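Long-range contacts in phenylacetaldehyde dehydrogenase (Burkholderia cenocepacia, PDB 4O5H), which probably oxidises phenylacetaldehyde to phenylacetate with NAD+ as the electron acceptor, as a member of the aldehyde dehydrogenase family: residues C138-M142 with A192-P197; L97-L101 with I224-P230; L199-V205 with F229-V234. All coordinates share one frame; numbering follows the deposited sequence.

Contact 1: C138-M142 with A192-P197; sequences CFRYM and AWKIAP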
# COMPACT_ATOMS: atom_id res chain seq x y z
N CYS A 138 2.69 -23.34 0.07
CA CYS A 138 2.75 -21.95 0.47
C CYS A 138 3.28 -21.85 1.90
O CYS A 138 4.18 -21.08 2.16
CB CYS A 138 1.38 -21.29 0.39
SG CYS A 138 1.45 -19.52 0.75
N PHE A 139 2.75 -22.66 2.83
CA PHE A 139 3.30 -22.69 4.17
C PHE A 139 4.77 -23.10 4.20
O PHE A 139 5.55 -22.54 4.94
CB PHE A 139 2.48 -23.59 5.10
CG PHE A 139 1.17 -22.96 5.57
CD1 PHE A 139 1.20 -21.93 6.50
CD2 PHE A 139 -0.04 -23.35 5.03
CE1 PHE A 139 0.03 -21.31 6.91
CE2 PHE A 139 -1.24 -22.76 5.45
CZ PHE A 139 -1.20 -21.73 6.38
N ARG A 140 5.15 -24.08 3.39
CA ARG A 140 6.55 -24.54 3.39
C ARG A 140 7.49 -23.45 2.82
O ARG A 140 8.54 -23.14 3.42
CB ARG A 140 6.71 -25.85 2.58
CG ARG A 140 8.15 -26.38 2.58
CD ARG A 140 8.22 -27.79 2.05
NE ARG A 140 7.48 -28.72 2.87
CZ ARG A 140 6.44 -29.45 2.46
NH1 ARG A 140 5.97 -29.37 1.23
NH2 ARG A 140 5.83 -30.29 3.31
N TYR A 141 7.10 -22.87 1.68
CA TYR A 141 7.90 -21.81 1.03
C TYR A 141 8.10 -20.65 2.02
O TYR A 141 9.23 -20.20 2.28
CB TYR A 141 7.24 -21.37 -0.26
CG TYR A 141 7.87 -20.15 -0.91
CD1 TYR A 141 8.95 -20.28 -1.74
CD2 TYR A 141 7.43 -18.87 -0.60
CE1 TYR A 141 9.56 -19.16 -2.30
CE2 TYR A 141 8.04 -17.74 -1.13
CZ TYR A 141 9.09 -17.91 -2.00
OH TYR A 141 9.71 -16.77 -2.53
N MET A 142 7.00 -20.18 2.62
CA MET A 142 7.09 -19.05 3.55
C MET A 142 7.83 -19.39 4.85
O MET A 142 8.47 -18.53 5.43
CB MET A 142 5.67 -18.51 3.86
CG MET A 142 4.93 -17.97 2.62
SD MET A 142 5.75 -16.53 1.92
CE MET A 142 4.92 -16.47 0.34
N ALA A 192 -4.31 -19.89 3.07
CA ALA A 192 -2.87 -20.10 3.17
C ALA A 192 -2.10 -18.88 2.68
O ALA A 192 -1.13 -18.45 3.32
CB ALA A 192 -2.46 -21.33 2.39
N TRP A 193 -2.52 -18.32 1.55
CA TRP A 193 -1.83 -17.15 1.03
C TRP A 193 -1.82 -15.98 2.03
O TRP A 193 -0.86 -15.25 2.07
CB TRP A 193 -2.47 -16.65 -0.23
CG TRP A 193 -2.22 -17.48 -1.39
CD1 TRP A 193 -1.58 -18.68 -1.45
CD2 TRP A 193 -2.65 -17.20 -2.70
NE1 TRP A 193 -1.59 -19.16 -2.72
CE2 TRP A 193 -2.22 -18.25 -3.51
CE3 TRP A 193 -3.29 -16.10 -3.28
CZ2 TRP A 193 -2.45 -18.27 -4.88
CZ3 TRP A 193 -3.51 -16.10 -4.65
CH2 TRP A 193 -3.10 -17.20 -5.43
N LYS A 194 -2.86 -15.82 2.82
CA LYS A 194 -2.92 -14.71 3.78
C LYS A 194 -2.23 -15.07 5.07
O LYS A 194 -1.63 -14.22 5.72
CB LYS A 194 -4.35 -14.35 4.16
CG LYS A 194 -5.30 -14.04 3.02
CD LYS A 194 -4.94 -12.82 2.27
CE LYS A 194 -6.15 -12.28 1.52
NZ LYS A 194 -5.67 -11.64 0.27
N ILE A 195 -2.39 -16.29 5.53
CA ILE A 195 -1.88 -16.66 6.86
C ILE A 195 -0.36 -16.92 6.82
O ILE A 195 0.34 -16.53 7.73
CB ILE A 195 -2.62 -17.93 7.38
CG1 ILE A 195 -4.08 -17.60 7.67
CG2 ILE A 195 -1.96 -18.48 8.65
CD1 ILE A 195 -4.92 -18.84 7.95
N ALA A 196 0.13 -17.59 5.76
CA ALA A 196 1.52 -18.04 5.77
C ALA A 196 2.54 -16.89 5.91
O ALA A 196 3.43 -16.96 6.74
CB ALA A 196 1.84 -18.94 4.61
N PRO A 197 2.37 -15.81 5.16
CA PRO A 197 3.34 -14.73 5.29
C PRO A 197 3.26 -14.05 6.63
O PRO A 197 4.27 -13.55 7.13
CB PRO A 197 2.96 -13.74 4.18
CG PRO A 197 1.99 -14.43 3.30
CD PRO A 197 1.44 -15.61 4.04
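Phe139 and Cys138 reach the 192-197 segment of helix 187-201 through different first torsions. The CG of Phe139 lies anti to its own carbonyl carbon (chi1 -77°), which carries the ring across to Ala192, Ile195 and Ala196. The SG of Cys138 instead stands anti to the backbone N (chi1 -175°), which brings it against Trp193 and Ala196 of the partner helix. The Phe139 ring spans one helical turn of its partner. Its CE2 meets the CB of Ala192 at 3.6 Å, and its CD1 meets the CB of Ala196, also at 3.6 Å. The CG2 of Ile195 comes to the ring edge, in its plane, 3.9 Å from CE1 of Phe139. Cys138 SG sits 3.8 Å from CD1 of Trp193. This is an oblique sulfur-aromatic contact with the five-membered ring. The same sulfur is 3.9 Å from the CB of Ala196. Met142 closes the far end: its CG packs 3.8 Å from the Ala196 CB and lies more loosely beside Pro197. The methyl of Ala196 is thus shared by Cys138, Phe139 and Met142. Ala192 and Ala196 face the partner, and the segment axes come to 8.9 Å. The contact is apolar and buried. Leu101 and Ile105 of helix 91-107 also touch Phe139, while Val496 of helix 493-499 touches both Met142 and Pro197. The helix segments run in nearly the same direction, crossing at -25°. The arrangement is a near-parallel helix pair, with alanines facing larger side chains, in the helical layer beside the mixed sheet of the aldehyde dehydrogenase fold.

Contact 2: L97-L101 with I224-P230; sequences LMLVL and IQAAGFP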
# COMPACT_ATOMS: atom_id res chain seq x y z
N LEU A 97 7.49 -24.57 13.16
CA LEU A 97 6.04 -24.76 13.29
C LEU A 97 5.35 -24.73 11.91
O LEU A 97 4.44 -25.51 11.65
CB LEU A 97 5.42 -23.73 14.21
CG LEU A 97 5.86 -23.81 15.68
CD1 LEU A 97 5.38 -22.58 16.43
CD2 LEU A 97 5.31 -25.04 16.34
N MET A 98 5.77 -23.82 11.07
CA MET A 98 5.20 -23.71 9.72
C MET A 98 5.50 -24.96 8.92
O MET A 98 4.64 -25.42 8.16
CB MET A 98 5.71 -22.46 9.02
CG MET A 98 5.19 -21.18 9.67
SD MET A 98 5.76 -19.69 8.82
CE MET A 98 4.88 -19.85 7.30
N LEU A 99 6.71 -25.52 9.06
CA LEU A 99 7.06 -26.74 8.33
C LEU A 99 6.23 -27.94 8.76
O LEU A 99 5.79 -28.76 7.92
CB LEU A 99 8.56 -27.07 8.48
CG LEU A 99 9.50 -26.07 7.83
CD1 LEU A 99 10.94 -26.36 8.25
CD2 LEU A 99 9.37 -26.12 6.32
N VAL A 100 5.98 -28.04 10.05
CA VAL A 100 5.09 -29.05 10.60
C VAL A 100 3.69 -28.90 10.02
O VAL A 100 3.07 -29.87 9.63
CB VAL A 100 5.04 -28.96 12.16
CG1 VAL A 100 3.94 -29.87 12.72
CG2 VAL A 100 6.39 -29.38 12.75
N LEU A 101 3.20 -27.68 9.95
CA LEU A 101 1.88 -27.44 9.40
C LEU A 101 1.79 -27.85 7.93
O LEU A 101 0.80 -28.50 7.53
CB LEU A 101 1.48 -25.98 9.58
CG LEU A 101 0.14 -25.53 8.99
CD1 LEU A 101 -1.00 -26.35 9.59
CD2 LEU A 101 -0.05 -24.05 9.26
N ILE A 224 -3.57 -26.19 12.56
CA ILE A 224 -2.74 -25.14 13.14
C ILE A 224 -2.52 -25.41 14.63
O ILE A 224 -1.37 -25.35 15.11
CB ILE A 224 -3.35 -23.76 12.88
CG1 ILE A 224 -3.16 -23.36 11.42
CG2 ILE A 224 -2.76 -22.70 13.81
CD1 ILE A 224 -3.95 -22.14 10.97
N GLN A 225 -3.59 -25.81 15.35
CA GLN A 225 -3.43 -26.18 16.74
C GLN A 225 -2.55 -27.40 16.83
O GLN A 225 -1.67 -27.47 17.69
CB GLN A 225 -4.76 -26.50 17.43
CG GLN A 225 -5.66 -25.33 17.56
CD GLN A 225 -6.74 -25.58 18.63
OE1 GLN A 225 -7.35 -26.67 18.70
NE2 GLN A 225 -6.96 -24.58 19.47
N ALA A 226 -2.78 -28.38 15.96
CA ALA A 226 -2.00 -29.62 16.04
C ALA A 226 -0.51 -29.37 15.77
O ALA A 226 0.34 -30.07 16.29
CB ALA A 226 -2.57 -30.64 15.10
N ALA A 227 -0.21 -28.35 14.95
CA ALA A 227 1.16 -28.01 14.63
C ALA A 227 1.90 -27.34 15.79
O ALA A 227 3.10 -27.39 15.85
CB ALA A 227 1.25 -27.16 13.37
N GLY A 228 1.17 -26.80 16.75
CA GLY A 228 1.73 -26.27 17.97
C GLY A 228 1.78 -24.75 18.03
O GLY A 228 2.42 -24.20 18.90
N PHE A 229 1.04 -24.04 17.18
CA PHE A 229 1.05 -22.56 17.28
C PHE A 229 0.42 -22.08 18.58
O PHE A 229 -0.56 -22.61 19.00
CB PHE A 229 0.36 -21.94 16.09
CG PHE A 229 1.17 -22.06 14.81
CD1 PHE A 229 2.11 -21.10 14.48
CD2 PHE A 229 1.00 -23.15 13.95
CE1 PHE A 229 2.87 -21.21 13.32
CE2 PHE A 229 1.77 -23.29 12.81
CZ PHE A 229 2.69 -22.31 12.48
N PRO A 230 1.00 -21.05 19.21
CA PRO A 230 0.43 -20.58 20.46
C PRO A 230 -0.98 -20.05 20.24
O PRO A 230 -1.31 -19.54 19.16
CB PRO A 230 1.36 -19.43 20.86
CG PRO A 230 2.68 -19.81 20.29
CD PRO A 230 2.35 -20.50 19.00
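Leu97 lies over one face of the Phe229 ring, and this is the tight part of the contact. Its CB stands 3.5 Å above the ring plane, offset toward the rim, and makes a CH-pi contact. The CB is 3.9 Å from the ring centroid, 25° off the normal. The two side chains run side by side and point opposite ways. Further out, CD2 of Leu97 presses on the carbonyl O of Ala227 at 3.3 Å. Met98 takes the ring edge, its CG in the ring plane and 3.9 Å from CZ of Phe229. Leu101 covers the inner side. Its CG is anti to the backbone N (chi1 177°), and its CD2 branch lies 3.8 Å from CG1 of Ile224 and also meets the ring. The CB atoms of Leu101 and Ala227 are 4.0 Å apart where the two backbones come nearest. The outer side is looser. Val100 touches Ala227 through CG1 alone, at 3.9 Å from its CB, and a glycerol, probably from the crystallisation liquor, lies close to Val100. Gly228 is exposed. It ends helix 215-227 in a Schellman motif with positive phi, and the chain then turns so that Phe229 comes back against helix 91-107. Pro230 only grazes Leu97 and is partly exposed. Around this pair, Trp86 of helix 85-88 touches Leu97 and Pro230. Met98 packs on Ala143 of helix 124-145 and on Leu199 of helix 187-201, while CD1 of Ile224 packs on CG1 of Val234, at the start of strand 234-236.

Contact 3: L199-V205 with F229-V234; sequences LATGCTV and FPDGVV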
# COMPACT_ATOMS: atom_id res chain seq x y z
N LEU A 199 2.55 -15.61 9.54
CA LEU A 199 3.27 -16.44 10.46
C LEU A 199 4.78 -16.33 10.30
O LEU A 199 5.52 -16.30 11.29
CB LEU A 199 2.82 -17.88 10.32
CG LEU A 199 1.33 -18.15 10.55
CD1 LEU A 199 1.01 -19.62 10.38
CD2 LEU A 199 0.91 -17.72 11.94
N ALA A 200 5.23 -16.26 9.06
CA ALA A 200 6.66 -16.20 8.77
C ALA A 200 7.29 -14.93 9.32
O ALA A 200 8.41 -14.97 9.77
CB ALA A 200 6.88 -16.25 7.26
N THR A 201 6.55 -13.82 9.29
CA THR A 201 7.05 -12.55 9.76
C THR A 201 6.81 -12.28 11.25
O THR A 201 7.32 -11.27 11.80
CB THR A 201 6.43 -11.37 8.98
OG1 THR A 201 5.00 -11.45 9.04
CG2 THR A 201 6.86 -11.43 7.55
N GLY A 202 6.01 -13.10 11.90
CA GLY A 202 5.75 -12.89 13.33
C GLY A 202 4.47 -12.12 13.61
O GLY A 202 4.22 -11.71 14.74
N CYS A 203 3.64 -11.93 12.60
CA CYS A 203 2.31 -11.33 12.81
C CYS A 203 1.36 -12.32 13.53
O CYS A 203 1.68 -13.53 13.65
CB CYS A 203 1.71 -10.94 11.47
SG CYS A 203 2.62 -9.66 10.56
N THR A 204 0.20 -11.83 13.95
CA THR A 204 -0.92 -12.68 14.33
C THR A 204 -2.08 -12.34 13.44
O THR A 204 -2.03 -11.32 12.72
CB THR A 204 -1.32 -12.52 15.83
OG1 THR A 204 -1.72 -11.18 16.10
CG2 THR A 204 -0.16 -12.88 16.69
N VAL A 205 -3.12 -13.18 13.40
CA VAL A 205 -4.10 -13.13 12.34
C VAL A 205 -5.50 -13.41 12.85
O VAL A 205 -5.70 -14.35 13.62
CB VAL A 205 -3.85 -14.22 11.27
CG1 VAL A 205 -4.76 -14.03 10.05
CG2 VAL A 205 -2.44 -14.19 10.75
N PHE A 229 1.04 -24.04 17.18
CA PHE A 229 1.05 -22.56 17.28
C PHE A 229 0.42 -22.08 18.58
O PHE A 229 -0.56 -22.61 19.00
CB PHE A 229 0.36 -21.94 16.09
CG PHE A 229 1.17 -22.06 14.81
CD1 PHE A 229 2.11 -21.10 14.48
CD2 PHE A 229 1.00 -23.15 13.95
CE1 PHE A 229 2.87 -21.21 13.32
CE2 PHE A 229 1.77 -23.29 12.81
CZ PHE A 229 2.69 -22.31 12.48
N PRO A 230 1.00 -21.05 19.21
CA PRO A 230 0.43 -20.58 20.46
C PRO A 230 -0.98 -20.05 20.24
O PRO A 230 -1.31 -19.54 19.16
CB PRO A 230 1.36 -19.43 20.86
CG PRO A 230 2.68 -19.81 20.29
CD PRO A 230 2.35 -20.50 19.00
N ASP A 231 -1.80 -20.16 21.26
CA ASP A 231 -3.16 -19.67 21.18
C ASP A 231 -3.23 -18.18 20.83
O ASP A 231 -2.44 -17.36 21.34
CB ASP A 231 -3.88 -19.90 22.52
CG ASP A 231 -4.09 -21.37 22.82
OD1 ASP A 231 -4.42 -22.17 21.90
OD2 ASP A 231 -3.90 -21.74 23.96
N GLY A 232 -4.17 -17.85 19.95
CA GLY A 232 -4.42 -16.49 19.56
C GLY A 232 -3.57 -16.01 18.39
O GLY A 232 -3.79 -14.92 17.87
N VAL A 233 -2.59 -16.81 17.97
CA VAL A 233 -1.79 -16.46 16.82
C VAL A 233 -2.61 -16.51 15.53
O VAL A 233 -2.45 -15.65 14.66
CB VAL A 233 -0.51 -17.35 16.73
CG1 VAL A 233 0.25 -17.08 15.45
CG2 VAL A 233 0.38 -17.01 17.92
N VAL A 234 -3.48 -17.52 15.43
CA VAL A 234 -4.48 -17.61 14.38
C VAL A 234 -5.84 -17.76 15.05
O VAL A 234 -6.04 -18.64 15.89
CB VAL A 234 -4.23 -18.77 13.40
CG1 VAL A 234 -5.27 -18.76 12.29
CG2 VAL A 234 -2.84 -18.65 12.77
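Leu199 overlaps three side chains of 229-234 with its two methyl groups. Its CD1 meets the Phe229 ring obliquely, 3.8 Å from CZ. Its CD2 lies 3.6 Å from CG1 of Val233, which stands anti to the backbone N (chi1 174°) and so faces Leu199, and 4.0 Å from CG2 of Val234. The setting is a beta-alpha-beta crossover: strand 204-208, helix 215-227 and strand 234-236 follow one another, and the two strands pair in parallel. Leu199 comes from the helix just before the first strand. A Schellman motif at Gly202 ends that helix and lets the chain turn into the strand. A type II turn from Pro230 to Val233 leads into the second strand, with Gly232 at positive phi. Val205 and Val234 form the parallel bridge and put their side chains on the same face of the sheet. Thr204 CG2 packs near CA of Val233, while its OG1 hydrogen-bonds to the carbonyl O of Ala77. Asn235 continues the pairing through backbone bonding with Val205, and its ND2 also hydrogen-bonds to the carbonyl O of both Gly232 and Val205. The backbone hydrogen bond across the contact runs from Val205 N to Val233 O, 2.9 Å long and bent to 140° at the hydrogen.

Overall arrangement
Contacts 1 and 3 are buried, while contact 2 is only partly so and has an exposed glycine at its edge. Contacts 1 and 3 both use helix 187-201, the first its middle and the third its C-terminal end. Contacts 2 and 3 share Phe229 and Pro230. Met98 of contact 2 joins all three: its CE reaches Phe139, Met142 and Ala196, and its SD lies near Leu199 and Ala200. Contact 1 is apolar packing of two helices; contact 2 packs a helix against a helix end and the loop after it. Contact 3 adds a backbone hydrogen bond, since it lies where the chain enters the sheet. Along the chain, contact 1 is nested inside the loop closed by contact 2.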